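Local atomic coordinates of putative sporulation-specific glycosylase ydhD (PDB entry 3CZ8), a protein that probably hydrolyses glycosidic bonds during sporulation, this chain being the family 18 glycosyl hydrolase domain of a protein that also carries LysM domains. Residues Gly114-Phe119 / Thr149-Ala154; Gly145-Ile150 / Val174-Phe179. The protein carries 1 engineered substitution. All blocks are in the same frame, centred on the assembly; numbering follows the deposited sequence. Where two conformers were deposited one is given.

Contact 1: residues Gly114-Phe119 / Thr149-Ala154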
ATOM      1  N   GLY A 114      -2.154 -24.055  -0.947  1.00 34.52           N
ATOM      2  CA  GLY A 114      -2.157 -24.193   0.503  1.00 35.97           C
ATOM      3  C   GLY A 114      -2.865 -23.045   1.193  1.00 34.90           C
ATOM      4  O   GLY A 114      -3.590 -22.280   0.547  1.00 33.24           O
ATOM      5  N   VAL A 115      -2.685 -22.940   2.508  0.50 33.61           N
ATOM      6  CA  VAL A 115      -3.294 -21.851   3.271  0.50 27.33           C
ATOM      7  C   VAL A 115      -2.344 -21.121   4.205  0.50 30.85           C
ATOM      8  O   VAL A 115      -1.230 -21.574   4.488  0.50 26.56           O
ATOM      9  CB  VAL A 115      -4.526 -22.293   4.118  0.50 34.31           C
ATOM     10  CG1 VAL A 115      -5.687 -22.687   3.239  0.50 44.66           C
ATOM     11  CG2 VAL A 115      -4.162 -23.398   5.084  0.50 31.27           C
ATOM     12  N   THR A 116      -2.824 -19.975   4.673  1.00 30.53           N
ATOM     13  CA  THR A 116      -2.222 -19.245   5.776  1.00 27.97           C
ATOM     14  C   THR A 116      -3.338 -18.996   6.767  1.00 31.50           C
ATOM     15  O   THR A 116      -4.297 -18.287   6.470  1.00 34.20           O
ATOM     16  CB  THR A 116      -1.576 -17.925   5.323  1.00 32.73           C
ATOM     17  OG1 THR A 116      -0.553 -18.217   4.368  1.00 25.85           O
ATOM     18  CG2 THR A 116      -0.952 -17.188   6.507  1.00 28.80           C
ATOM     19  N   ILE A 117      -3.245 -19.632   7.928  1.00 30.04           N
ATOM     20  CA  ILE A 117      -4.212 -19.380   8.982  1.00 21.79           C
ATOM     21  C   ILE A 117      -3.784 -18.083   9.661  1.00 24.05           C
ATOM     22  O   ILE A 117      -2.658 -17.965  10.150  1.00 19.95           O
ATOM     23  CB  ILE A 117      -4.306 -20.558   9.995  1.00 24.00           C
ATOM     24  CG1 ILE A 117      -4.899 -21.815   9.333  1.00 27.95           C
ATOM     25  CG2 ILE A 117      -5.127 -20.160  11.204  1.00 23.17           C
ATOM     26  CD1 ILE A 117      -6.365 -21.665   8.851  1.00 27.24           C
ATOM     27  N   ASP A 118      -4.674 -17.098   9.638  1.00 24.08           N
ATOM     28  CA  ASP A 118      -4.439 -15.831  10.310  1.00 31.13           C
ATOM     29  C   ASP A 118      -5.573 -15.633  11.311  1.00 30.12           C
ATOM     30  O   ASP A 118      -6.459 -14.804  11.117  1.00 31.58           O
ATOM     31  CB  ASP A 118      -4.343 -14.687   9.288  1.00 27.16           C
ATOM     32  CG  ASP A 118      -4.053 -13.329   9.928  1.00 41.75           C
ATOM     33  OD1 ASP A 118      -3.482 -13.285  11.035  1.00 32.30           O
ATOM     34  OD2 ASP A 118      -4.400 -12.298   9.313  1.00 41.23           O
ATOM     35  N   PHE A 119      -5.548 -16.432  12.373  1.00 33.81           N
ATOM     36  CA  PHE A 119      -6.509 -16.269  13.449  1.00 36.30           C
ATOM     37  C   PHE A 119      -5.865 -15.418  14.526  1.00 34.16           C
ATOM     38  O   PHE A 119      -4.850 -15.798  15.114  1.00 35.53           O
ATOM     39  CB  PHE A 119      -6.991 -17.612  14.034  1.00 25.43           C
ATOM     40  CG  PHE A 119      -7.846 -18.436  13.095  1.00 25.56           C
ATOM     41  CD1 PHE A 119      -8.310 -17.920  11.885  1.00 23.25           C
ATOM     42  CD2 PHE A 119      -8.210 -19.737  13.446  1.00 28.44           C
ATOM     43  CE1 PHE A 119      -9.099 -18.685  11.030  1.00 33.07           C
ATOM     44  CE2 PHE A 119      -9.011 -20.511  12.602  1.00 24.88           C
ATOM     45  CZ  PHE A 119      -9.455 -19.983  11.392  1.00 25.63           C
ATOM     46  N   THR A 149       0.455 -23.128   6.515  1.00 24.63           N
ATOM     47  CA  THR A 149       1.232 -22.060   7.132  1.00 20.53           C
ATOM     48  C   THR A 149       0.328 -21.272   8.076  1.00 19.87           C
ATOM     49  O   THR A 149      -0.892 -21.346   7.974  1.00 24.48           O
ATOM     50  CB  THR A 149       1.884 -21.100   6.093  1.00 29.60           C
ATOM     51  OG1 THR A 149       0.875 -20.281   5.488  1.00 23.49           O
ATOM     52  CG2 THR A 149       2.627 -21.867   5.005  1.00 25.10           C
ATOM     53  N   ILE A 150       0.935 -20.531   9.000  1.00 24.26           N
ATOM     54  CA  ILE A 150       0.188 -19.801  10.015  1.00 20.94           C
ATOM     55  C   ILE A 150       0.864 -18.467  10.334  1.00 23.88           C
ATOM     56  O   ILE A 150       2.097 -18.374  10.380  1.00 32.83           O
ATOM     57  CB  ILE A 150      -0.009 -20.656  11.301  1.00 23.92           C
ATOM     58  CG1 ILE A 150      -0.844 -19.903  12.346  1.00 19.27           C
ATOM     59  CG2 ILE A 150       1.345 -21.113  11.872  1.00 22.86           C
ATOM     60  CD1 ILE A 150      -1.286 -20.742  13.515  1.00 19.61           C
ATOM     61  N   ALA A 151       0.053 -17.427  10.509  1.00 21.35           N
ATOM     62  CA  ALA A 151       0.542 -16.146  10.998  1.00 23.00           C
ATOM     63  C   ALA A 151       0.291 -16.105  12.503  1.00 29.85           C
ATOM     64  O   ALA A 151      -0.849 -16.247  12.946  1.00 26.27           O
ATOM     65  CB  ALA A 151      -0.165 -14.993  10.287  1.00 20.57           C
ATOM     66  N   VAL A 152       1.366 -15.957  13.278  1.00 25.10           N
ATOM     67  CA  VAL A 152       1.283 -15.848  14.742  1.00 33.30           C
ATOM     68  C   VAL A 152       1.912 -14.533  15.219  1.00 34.85           C
ATOM     69  O   VAL A 152       2.803 -13.995  14.554  1.00 35.77           O
ATOM     70  CB  VAL A 152       1.955 -17.063  15.494  1.00 25.37           C
ATOM     71  CG1 VAL A 152       1.240 -18.375  15.192  1.00 30.94           C
ATOM     72  CG2 VAL A 152       3.440 -17.167  15.186  1.00 27.88           C
ATOM     73  N   PRO A 153       1.442 -13.995  16.366  1.00 38.68           N
ATOM     74  CA  PRO A 153       2.142 -12.837  16.925  1.00 33.86           C
ATOM     75  C   PRO A 153       3.470 -13.253  17.554  1.00 27.90           C
ATOM     76  O   PRO A 153       3.620 -14.401  17.979  1.00 36.23           O
ATOM     77  CB  PRO A 153       1.180 -12.322  18.009  1.00 37.38           C
ATOM     78  CG  PRO A 153      -0.094 -13.085  17.832  1.00 50.99           C
ATOM     79  CD  PRO A 153       0.275 -14.370  17.181  1.00 31.13           C
ATOM     80  N   ALA A 154       4.424 -12.329  17.591  1.00 27.05           N
ATOM     81  CA  ALA A 154       5.731 -12.587  18.184  1.00 29.06           C
ATOM     82  C   ALA A 154       5.618 -12.842  19.683  1.00 20.61           C
ATOM     83  O   ALA A 154       4.932 -12.103  20.395  1.00 35.05           O
ATOM     84  CB  ALA A 154       6.664 -11.428  17.921  1.00 22.54           C
TER
HETATM   85  O   HOH W   1      -3.120 -17.592  13.601  1.00 21.57           O
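Thr149 and Thr116 turn their hydroxyls toward each other on the face of the sheet that lines the inside of the barrel, their OG1 atoms 2.7 Å apart, a probable hydrogen bond. Thr149 swings its OG1 between its own backbone N and carbonyl carbon (chi1 72°), which also sets it 2.7 Å from Val115 O. It donates there, lying in the carbonyl plane on a lone pair, while Thr149 N reaches Val115 O at 3.1 Å, tilted 33° from that plane. Two donors from one residue thus grip one buried carbonyl, and a threonine suits the place because a short branched side chain brings both a hydroxyl and a methyl. A valine here would keep the bulk but would probably leave Thr116 OG1 without this neighbour and Val115 O with the backbone N-H alone of the two donors. The parallel ladder continues with Ile117 N to Thr149 O at 2.9 Å and Ala151 N to Ile117 O at 2.8 Å, both nearly straight. On the opposite face Ile150 extends CG1 anti to its backbone N (chi1 -178°), which brings that atom to 3.4 Å from Ile117 O. Ile117 instead lays its CG2 over the centre of the Phe119 ring. Beyond the isoleucines the methyl of Ala151, small enough to fit beside a carboxylate, lies 3.8 Å from Asp118 OD1, and a water donates to both Phe119 O and Ala151 O. Asp118 belongs to the acidic motif near the C-terminal end of this strand in family 18 enzymes, close to Glu120, the predicted proton donor. Ser37 and Phe179 meet Thr116 inside the barrel, strand 68-77 flanks strand 114-118 on its other edge, and helices 93-110 and 127-143 cover Ile117 from outside.

Contact 2: residues Gly145-Ile150 / Val174-Phe179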
ATOM      1  N   GLY A 145      -1.706 -32.812  -0.634  1.00 30.73           N
ATOM      2  CA  GLY A 145      -0.471 -32.136  -1.017  1.00 21.84           C
ATOM      3  C   GLY A 145      -0.407 -30.629  -0.772  1.00 43.27           C
ATOM      4  O   GLY A 145       0.538 -29.970  -1.208  1.00 35.06           O
ATOM      5  N   TYR A 146      -1.399 -30.085  -0.068  1.00 41.16           N
ATOM      6  CA  TYR A 146      -1.458 -28.651   0.251  1.00 41.68           C
ATOM      7  C   TYR A 146      -0.656 -28.273   1.497  1.00 40.59           C
ATOM      8  O   TYR A 146      -0.690 -28.976   2.507  1.00 48.44           O
ATOM      9  CB  TYR A 146      -2.906 -28.206   0.429  1.00 33.33           C
ATOM     10  CG  TYR A 146      -3.792 -28.507  -0.756  1.00 46.85           C
ATOM     11  CD1 TYR A 146      -4.620 -29.630  -0.765  1.00 35.82           C
ATOM     12  CD2 TYR A 146      -3.808 -27.665  -1.869  1.00 45.31           C
ATOM     13  CE1 TYR A 146      -5.438 -29.910  -1.854  1.00 46.36           C
ATOM     14  CE2 TYR A 146      -4.627 -27.937  -2.962  1.00 51.15           C
ATOM     15  CZ  TYR A 146      -5.434 -29.060  -2.946  1.00 51.40           C
ATOM     16  OH  TYR A 146      -6.233 -29.332  -4.025  1.00 56.58           O
ATOM     17  N   VAL A 147       0.036 -27.142   1.411  1.00 37.53           N
ATOM     18  CA  VAL A 147       0.911 -26.627   2.470  1.00 32.00           C
ATOM     19  C   VAL A 147       0.087 -25.948   3.582  1.00 36.60           C
ATOM     20  O   VAL A 147      -0.942 -25.331   3.310  1.00 32.39           O
ATOM     21  CB  VAL A 147       1.960 -25.640   1.860  1.00 39.99           C
ATOM     22  CG1 VAL A 147       2.982 -25.168   2.882  1.00 42.04           C
ATOM     23  CG2 VAL A 147       2.688 -26.290   0.693  1.00 57.63           C
ATOM     24  N   LEU A 148       0.519 -26.096   4.833  1.00 35.99           N
ATOM     25  CA  LEU A 148      -0.117 -25.406   5.954  1.00 26.71           C
ATOM     26  C   LEU A 148       0.841 -24.401   6.563  1.00 27.67           C
ATOM     27  O   LEU A 148       1.916 -24.759   7.035  1.00 28.21           O
ATOM     28  CB  LEU A 148      -0.624 -26.395   7.017  1.00 29.41           C
ATOM     29  CG  LEU A 148      -1.270 -25.808   8.284  1.00 32.83           C
ATOM     30  CD1 LEU A 148      -2.424 -24.890   7.967  1.00 27.49           C
ATOM     31  CD2 LEU A 148      -1.725 -26.895   9.233  1.00 26.89           C
ATOM     32  N   THR A 149       0.455 -23.128   6.515  1.00 24.63           N
ATOM     33  CA  THR A 149       1.232 -22.060   7.132  1.00 20.53           C
ATOM     34  C   THR A 149       0.328 -21.272   8.076  1.00 19.87           C
ATOM     35  O   THR A 149      -0.892 -21.346   7.974  1.00 24.48           O
ATOM     36  CB  THR A 149       1.884 -21.100   6.093  1.00 29.60           C
ATOM     37  OG1 THR A 149       0.875 -20.281   5.488  1.00 23.49           O
ATOM     38  CG2 THR A 149       2.627 -21.867   5.005  1.00 25.10           C
ATOM     39  N   ILE A 150       0.935 -20.531   9.000  1.00 24.26           N
ATOM     40  CA  ILE A 150       0.188 -19.801  10.015  1.00 20.94           C
ATOM     41  C   ILE A 150       0.864 -18.467  10.334  1.00 23.88           C
ATOM     42  O   ILE A 150       2.097 -18.374  10.380  1.00 32.83           O
ATOM     43  CB  ILE A 150      -0.009 -20.656  11.301  1.00 23.92           C
ATOM     44  CG1 ILE A 150      -0.844 -19.903  12.346  1.00 19.27           C
ATOM     45  CG2 ILE A 150       1.345 -21.113  11.872  1.00 22.86           C
ATOM     46  CD1 ILE A 150      -1.286 -20.742  13.515  1.00 19.61           C
ATOM     47  N   VAL A 174       2.832 -29.089  13.914  1.00 33.04           N
ATOM     48  CA  VAL A 174       1.768 -29.446  12.969  1.00 36.36           C
ATOM     49  C   VAL A 174       1.718 -28.620  11.673  1.00 35.41           C
ATOM     50  O   VAL A 174       1.127 -29.063  10.692  1.00 43.35           O
ATOM     51  CB  VAL A 174       0.366 -29.488  13.636  1.00 37.82           C
ATOM     52  CG1 VAL A 174       0.355 -30.492  14.767  1.00 44.38           C
ATOM     53  CG2 VAL A 174      -0.042 -28.114  14.142  1.00 41.08           C
ATOM     54  N   VAL A 175       2.318 -27.430  11.663  1.00 24.71           N
ATOM     55  CA  VAL A 175       2.326 -26.618  10.444  1.00 25.14           C
ATOM     56  C   VAL A 175       3.601 -26.859   9.641  1.00 31.46           C
ATOM     57  O   VAL A 175       4.605 -27.333  10.181  1.00 26.24           O
ATOM     58  CB  VAL A 175       2.122 -25.091  10.714  1.00 20.69           C
ATOM     59  CG1 VAL A 175       0.805 -24.838  11.463  1.00 16.55           C
ATOM     60  CG2 VAL A 175       3.326 -24.476  11.443  1.00 18.09           C
ATOM     61  N   ASN A 176       3.550 -26.551   8.349  1.00 24.71           N
ATOM     62  CA  ASN A 176       4.732 -26.644   7.509  1.00 27.16           C
ATOM     63  C   ASN A 176       5.624 -25.440   7.770  1.00 26.25           C
ATOM     64  O   ASN A 176       6.840 -25.574   7.842  1.00 31.65           O
ATOM     65  CB  ASN A 176       4.351 -26.720   6.022  1.00 17.64           C
ATOM     66  CG  ASN A 176       3.582 -27.983   5.675  1.00 35.87           C
ATOM     67  OD1 ASN A 176       2.351 -27.988   5.640  1.00 31.44           O
ATOM     68  ND2 ASN A 176       4.310 -29.068   5.428  1.00 33.24           N
ATOM     69  N   TYR A 177       5.006 -24.262   7.893  1.00 27.69           N
ATOM     70  CA  TYR A 177       5.742 -23.013   8.111  1.00 19.21           C
ATOM     71  C   TYR A 177       5.042 -22.072   9.092  1.00 23.55           C
ATOM     72  O   TYR A 177       3.818 -22.004   9.145  1.00 23.56           O
ATOM     73  CB  TYR A 177       6.023 -22.289   6.778  1.00 22.69           C
ATOM     74  CG  TYR A 177       6.893 -23.083   5.818  1.00 19.22           C
ATOM     75  CD1 TYR A 177       8.278 -23.087   5.939  1.00 27.67           C
ATOM     76  CD2 TYR A 177       6.318 -23.840   4.796  1.00 24.36           C
ATOM     77  CE1 TYR A 177       9.074 -23.830   5.064  1.00 33.58           C
ATOM     78  CE2 TYR A 177       7.097 -24.582   3.926  1.00 25.82           C
ATOM     79  CZ  TYR A 177       8.471 -24.572   4.060  1.00 36.90           C
ATOM     80  OH  TYR A 177       9.234 -25.315   3.186  1.00 38.50           O
ATOM     81  N   MET A 178       5.840 -21.335   9.858  1.00 23.99           N
ATOM     82  CA  MET A 178       5.316 -20.398  10.843  1.00 26.18           C
ATOM     83  C   MET A 178       5.763 -18.998  10.463  1.00 27.48           C
ATOM     84  O   MET A 178       6.966 -18.721  10.393  1.00 20.93           O
ATOM     85  CB  MET A 178       5.814 -20.774  12.248  1.00 31.54           C
ATOM     86  CG  MET A 178       5.333 -19.890  13.401  1.00 49.57           C
ATOM     87  SD  MET A 178       5.967 -20.389  15.038  1.00 37.23           S
ATOM     88  CE  MET A 178       5.238 -21.996  15.157  1.00  7.65           C
ATOM     89  N   PHE A 179       4.789 -18.132  10.180  1.00 18.02           N
ATOM     90  CA  PHE A 179       5.078 -16.738   9.885  1.00 25.21           C
ATOM     91  C   PHE A 179       4.958 -15.971  11.195  1.00 25.21           C
ATOM     92  O   PHE A 179       3.860 -15.791  11.722  1.00 24.05           O
ATOM     93  CB  PHE A 179       4.094 -16.146   8.854  1.00 18.12           C
ATOM     94  CG  PHE A 179       4.013 -16.888   7.531  1.00 18.57           C
ATOM     95  CD1 PHE A 179       5.063 -17.670   7.052  1.00 35.32           C
ATOM     96  CD2 PHE A 179       2.875 -16.746   6.737  1.00 23.09           C
ATOM     97  CE1 PHE A 179       4.968 -18.320   5.827  1.00 29.39           C
ATOM     98  CE2 PHE A 179       2.775 -17.388   5.510  1.00 36.98           C
ATOM     99  CZ  PHE A 179       3.825 -18.174   5.057  1.00 28.53           C
TER
HETATM  100  O   HOH W   2       0.660 -29.811   4.708  1.00 36.59           O
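A beta-alpha-beta unit of the barrel, strand 147-153, helix 168-174 and strand 177-181, closes here, with Asn176 making the join just before the second strand starts. Its CG lies anti to the carbonyl carbon (chi1 -65°), and OD1 accepts Leu148 N at 2.8 Å, doing the work of a main-chain carbonyl. A water donates to this OD1 and to Tyr146 O. Leu148 O in turn takes two backbone donors in its plane, Asn176 N at 2.8 Å and Tyr177 N at 3.2 Å. From there the strands run parallel, as in the TIM-barrel fold, through Ile150 N to Tyr177 O and Phe179 N to Ile150 O, the latter 2.7 Å long. On the helix side Val175 CG1 wedges between Leu148 CG and Ile150 CG2, 3.8 Å from the latter, crossing both side chains at about a right angle; Leu148 and Ile150 rest on helix 127-143, and the branched Val175 fills the groove between them. On the inner side Thr149 sets its CB off-centre over the Phe179 ring in a CH-pi contact, 4.1 Å from the centroid. Val147 CG1 and Thr149 CG2 meet the Tyr177 ring at its edge, and the phenol OH is hydrogen-bonded to Arg215.

How the contacts relate
Leaving strand 114-118, the chain passes Glu120, runs back through helix 127-143 and returns as strand 147-153, where contact 1 closes the first loop. It goes on through helix 168-174 to strand 177-181, and contact 2 closes the second. The loops follow in series, neither nested nor crossed, and meet on Thr149 and Ile150, whose strand is paired along both edges. Backbone pairing continues past each contact: Val115 N lies 3.1 Å from Val147 O, and Val152 N 2.9 Å from Phe179 O, both probable hydrogen bonds. Together the contacts tie three successive parallel strands of the barrel wall, with Phe179 packing on Thr116 over the inner face of the middle strand.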